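Local coordinates for lipid-transfer protein (Thermomonospora curvata, PDB 6OK1) that is of unassigned function but belongs to the thiolase superfamily, as a lipid-transfer protein of that fold, at residues 6-11 / 92-97; 231-234 / 238-241. All blocks are in the same frame, centred on the assembly; numbering follows the deposited sequence. Where two conformers were deposited one is given.

Contact 1 of 2, residues 6-11 / 92-97; sequences GAAAIA and QAAMAV
A8 carries this contact with a single methyl. Its CB lies 3.8 Å from A94 CA and 4.0 Å from A94 CB, so the methyl rests on the backbone of the helix as much as on a side chain. One helical turn on, V97 supplies the second wall: V97 CG1 is 4.0 Å from A8 CB. That branch stands anti to the backbone N (chi1 167°), the setting that places it beside A8. No hydrogen bond links the two segments, and 123 Å² is buried, as expected of an apolar touch between small side chains. The close backbone approach, 5.3 Å between A8 CA and A94 CA, is consistent with those small side chains.

Further out, backbone hydrogen bonds of A8 with I242 and of A9 with V227 fix the strand between its two neighbours. V226, on strand 219-228, touches both A8 and A93 and so extends the apolar layer, while L4 packs on A94. Away from A8, at the start of 92-97, Q92 NE2 is hydrogen-bonded to Q92 OE1 of the second subunit. Helix 86-98 lies against a central strand of a mixed sheet, the helix-on-sheet layering of the thiolase fold.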
loop_
_atom_site.group_PDB
_atom_site.type_symbol
_atom_site.label_atom_id
_atom_site.label_comp_id
_atom_site.label_asym_id
_atom_site.label_seq_id
_atom_site.Cartn_x
_atom_site.Cartn_y
_atom_site.Cartn_z
ATOM N N GLY A 6 -12.545 -3.499 -21.862
ATOM C CA GLY A 6 -12.249 -4.505 -22.853
ATOM C C GLY A 6 -10.818 -4.535 -23.333
ATOM O O GLY A 6 -10.464 -5.425 -24.116
ATOM N N ALA A 7 -9.975 -3.606 -22.880
ATOM C CA ALA A 7 -8.606 -3.530 -23.392
ATOM C C ALA A 7 -7.734 -4.653 -22.853
ATOM O O ALA A 7 -6.771 -5.067 -23.515
ATOM C CB ALA A 7 -7.994 -2.177 -23.037
ATOM N N ALA A 8 -8.028 -5.134 -21.649
ATOM C CA ALA A 8 -7.223 -6.152 -20.999
ATOM C C ALA A 8 -8.083 -7.345 -20.631
ATOM O O ALA A 8 -9.315 -7.264 -20.552
ATOM C CB ALA A 8 -6.565 -5.605 -19.718
ATOM N N ALA A 9 -7.416 -8.462 -20.367
ATOM C CA ALA A 9 -8.133 -9.668 -20.032
ATOM C C ALA A 9 -7.334 -10.521 -19.049
ATOM O O ALA A 9 -6.103 -10.492 -19.048
ATOM C CB ALA A 9 -8.414 -10.477 -21.306
ATOM N N ILE A 10 -8.043 -11.339 -18.277
ATOM C CA ILE A 10 -7.409 -12.350 -17.435
ATOM C C ILE A 10 -7.211 -13.616 -18.252
ATOM O O ILE A 10 -8.169 -14.233 -18.736
ATOM C CB ILE A 10 -8.226 -12.641 -16.170
ATOM C CG1 ILE A 10 -8.360 -11.373 -15.313
ATOM C CG2 ILE A 10 -7.543 -13.765 -15.372
ATOM C CD1 ILE A 10 -9.234 -11.535 -14.096
ATOM N N ALA A 11 -5.955 -14.006 -18.384
ATOM C CA ALA A 11 -5.561 -15.146 -19.180
ATOM C C ALA A 11 -5.083 -16.312 -18.349
ATOM O O ALA A 11 -5.013 -17.429 -18.867
ATOM C CB ALA A 11 -4.442 -14.747 -20.146
ATOM N N GLN A 92 -5.980 -2.129 -11.412
ATOM C CA GLN A 92 -4.601 -1.664 -11.554
ATOM C C GLN A 92 -3.922 -2.299 -12.753
ATOM O O GLN A 92 -3.339 -1.603 -13.592
ATOM C CB GLN A 92 -3.820 -1.956 -10.271
ATOM C CG GLN A 92 -4.105 -1.012 -9.123
ATOM C CD GLN A 92 -3.376 0.305 -9.303
ATOM O OE1 GLN A 92 -2.196 0.318 -9.667
ATOM N NE2 GLN A 92 -4.071 1.397 -9.129
ATOM N N ALA A 93 -4.002 -3.616 -12.852
ATOM C CA ALA A 93 -3.342 -4.326 -13.930
ATOM C C ALA A 93 -3.922 -3.928 -15.279
ATOM O O ALA A 93 -3.182 -3.709 -16.243
ATOM C CB ALA A 93 -3.477 -5.826 -13.693
ATOM N N ALA A 94 -5.247 -3.845 -15.360
ATOM C CA ALA A 94 -5.896 -3.447 -16.612
ATOM C C ALA A 94 -5.487 -2.044 -17.035
ATOM O O ALA A 94 -5.295 -1.779 -18.223
ATOM C CB ALA A 94 -7.415 -3.526 -16.457
ATOM N N MET A 95 -5.388 -1.129 -16.077
ATOM C CA MET A 95 -4.948 0.235 -16.351
ATOM C C MET A 95 -3.517 0.262 -16.871
ATOM O O MET A 95 -3.190 1.012 -17.800
ATOM C CB MET A 95 -5.078 1.040 -15.058
ATOM C CG MET A 95 -4.798 2.512 -15.124
ATOM S SD MET A 95 -4.813 3.289 -13.483
ATOM C CE MET A 95 -5.859 2.172 -12.546
ATOM N N ALA A 96 -2.634 -0.531 -16.257
ATOM C CA ALA A 96 -1.241 -0.557 -16.701
ATOM C C ALA A 96 -1.133 -1.129 -18.108
ATOM O O ALA A 96 -0.294 -0.682 -18.912
ATOM C CB ALA A 96 -0.390 -1.381 -15.729
ATOM N N VAL A 97 -1.965 -2.123 -18.420
ATOM C CA VAL A 97 -1.964 -2.700 -19.763
ATOM C C VAL A 97 -2.514 -1.692 -20.769
ATOM O O VAL A 97 -1.923 -1.463 -21.836
ATOM C CB VAL A 97 -2.761 -4.014 -19.774
ATOM C CG1 VAL A 97 -3.055 -4.494 -21.218
ATOM C CG2 VAL A 97 -2.003 -5.095 -19.016
#

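Contact 2 of 2, residues 231-234 / 238-241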
loop_
_atom_site.group_PDB
_atom_site.type_symbol
_atom_site.label_atom_id
_atom_site.label_comp_id
_atom_site.label_asym_id
_atom_site.label_seq_id
_atom_site.Cartn_x
_atom_site.Cartn_y
_atom_site.Cartn_z
ATOM N N ARG A 231 -3.231 -9.950 -26.809
ATOM C CA ARG A 231 -2.314 -10.988 -26.348
ATOM C C ARG A 231 -3.059 -12.209 -25.837
ATOM O O ARG A 231 -2.681 -13.351 -26.132
ATOM C CB ARG A 231 -1.411 -10.417 -25.251
ATOM C CG ARG A 231 -0.197 -11.257 -24.877
ATOM C CD ARG A 231 1.104 -10.499 -25.162
ATOM N NE ARG A 231 2.256 -11.017 -24.425
ATOM C CZ ARG A 231 2.763 -12.234 -24.594
ATOM N NH1 ARG A 231 2.203 -13.071 -25.448
ATOM N NH2 ARG A 231 3.816 -12.627 -23.897
ATOM N N ALA A 232 -4.124 -11.997 -25.051
ATOM C CA ALA A 232 -4.855 -13.119 -24.478
ATOM C C ALA A 232 -5.395 -14.040 -25.563
ATOM O O ALA A 232 -5.486 -15.252 -25.357
ATOM C CB ALA A 232 -5.998 -12.603 -23.595
ATOM N N ARG A 233 -5.754 -13.485 -26.716
ATOM C CA ARG A 233 -6.291 -14.297 -27.807
ATOM C C ARG A 233 -5.288 -15.312 -28.338
ATOM O O ARG A 233 -5.699 -16.310 -28.940
ATOM C CB ARG A 233 -6.777 -13.391 -28.939
ATOM C CG ARG A 233 -8.119 -12.754 -28.653
ATOM C CD ARG A 233 -8.336 -11.527 -29.503
ATOM N NE ARG A 233 -9.632 -10.918 -29.209
ATOM C CZ ARG A 233 -9.961 -9.681 -29.549
ATOM N NH1 ARG A 233 -9.096 -8.925 -30.204
ATOM N NH2 ARG A 233 -11.163 -9.206 -29.240
ATOM N N ASP A 234 -3.992 -15.094 -28.132
ATOM C CA ASP A 234 -2.976 -16.060 -28.529
ATOM C C ASP A 234 -2.558 -16.996 -27.405
ATOM O O ASP A 234 -1.727 -17.877 -27.627
ATOM C CB ASP A 234 -1.752 -15.324 -29.086
ATOM C CG ASP A 234 -2.049 -14.607 -30.403
ATOM O OD1 ASP A 234 -2.950 -15.019 -31.157
ATOM O OD2 ASP A 234 -1.376 -13.615 -30.698
ATOM N N PRO A 238 -9.859 -19.378 -23.277
ATOM C CA PRO A 238 -10.749 -18.275 -23.632
ATOM C C PRO A 238 -10.439 -17.080 -22.754
ATOM O O PRO A 238 -10.362 -17.231 -21.522
ATOM C CB PRO A 238 -12.151 -18.836 -23.340
ATOM C CG PRO A 238 -11.984 -20.334 -23.316
ATOM C CD PRO A 238 -10.592 -20.571 -22.825
ATOM N N PRO A 239 -10.180 -15.902 -23.330
ATOM C CA PRO A 239 -9.882 -14.730 -22.498
ATOM C C PRO A 239 -11.098 -14.304 -21.701
ATOM O O PRO A 239 -12.232 -14.351 -22.190
ATOM C CB PRO A 239 -9.480 -13.657 -23.513
ATOM C CG PRO A 239 -9.121 -14.421 -24.764
ATOM C CD PRO A 239 -9.981 -15.633 -24.769
ATOM N N ALA A 240 -10.854 -13.871 -20.459
ATOM C CA ALA A 240 -11.893 -13.308 -19.612
ATOM C C ALA A 240 -11.676 -11.800 -19.686
ATOM O O ALA A 240 -10.817 -11.256 -19.003
ATOM C CB ALA A 240 -11.801 -13.843 -18.186
ATOM N N LEU A 241 -12.404 -11.133 -20.575
ATOM C CA LEU A 241 -12.126 -9.732 -20.818
ATOM C C LEU A 241 -12.586 -8.909 -19.632
ATOM O O LEU A 241 -13.637 -9.175 -19.041
ATOM C CB LEU A 241 -12.849 -9.248 -22.077
ATOM C CG LEU A 241 -12.085 -9.400 -23.399
ATOM C CD1 LEU A 241 -11.799 -10.855 -23.707
ATOM C CD2 LEU A 241 -12.907 -8.765 -24.507
#
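A tight connection between helix 229-232 and strand 240-248 brings these segments together, with three residues separating 231-234 from 238-241. The chain leaves the helix, reverses and enters the strand, and A232 and P239 meet across the reversal with their CA atoms 5.6 Å apart. Both CB atoms point toward the opposite segment, and A232 CB approaches P239 CB to 3.6 Å. The proline ring continues along the same methyl, since P239 CG is 3.8 Å from A232 CB. P239 CG is also 3.8 Å from A232 O, which puts this corner of the ring against the backbone as well as the side chain.

R233 adds the outer edge of the contact. Its backbone N lies 4.0 Å from P239 CG, and its own CG is 4.3 Å from the same proline atom, so the first part of the arginine chain borders the ring while the guanidinium group continues beyond it. There R233 NE forms a salt bridge with D390, giving the charged end a partner near the C-terminal end of the modelled chain.

This is a helix-to-strand join leading into the start of an interior strand of the mixed sheet of a thiolase-like fold. Within the first segment, D234 N donates a 3.0 Å hydrogen bond to R231 O, closing a turn. No hydrogen bond crosses between the segments, and the 134 Å² buried there comes mostly from P239 and the A232–R233 pair. On the sheet side, A9 of strand 8-15 touches P239. L241 continues the path into the sheet through its backbone hydrogen bonding with G388 on strand 382-388.

In the fold
Contact 1 closes before contact 2 opens along the chain, and their centres are 11 Å apart on the same side of the chain's centre. They share the mixed sheet, in which strands 8-15 and 240-248 are antiparallel neighbours. A probable hydrogen bond from I10 N to A240 O, 2.9 Å long, joins the two strands directly. A9 supplies the packing link: its CB is 3.9 Å from A232 CB, on the face of the strand turned away from helix 86-98. Strand 8-15 therefore bears the helix of contact 1 on one face and the helix-to-strand connection of contact 2 on the other.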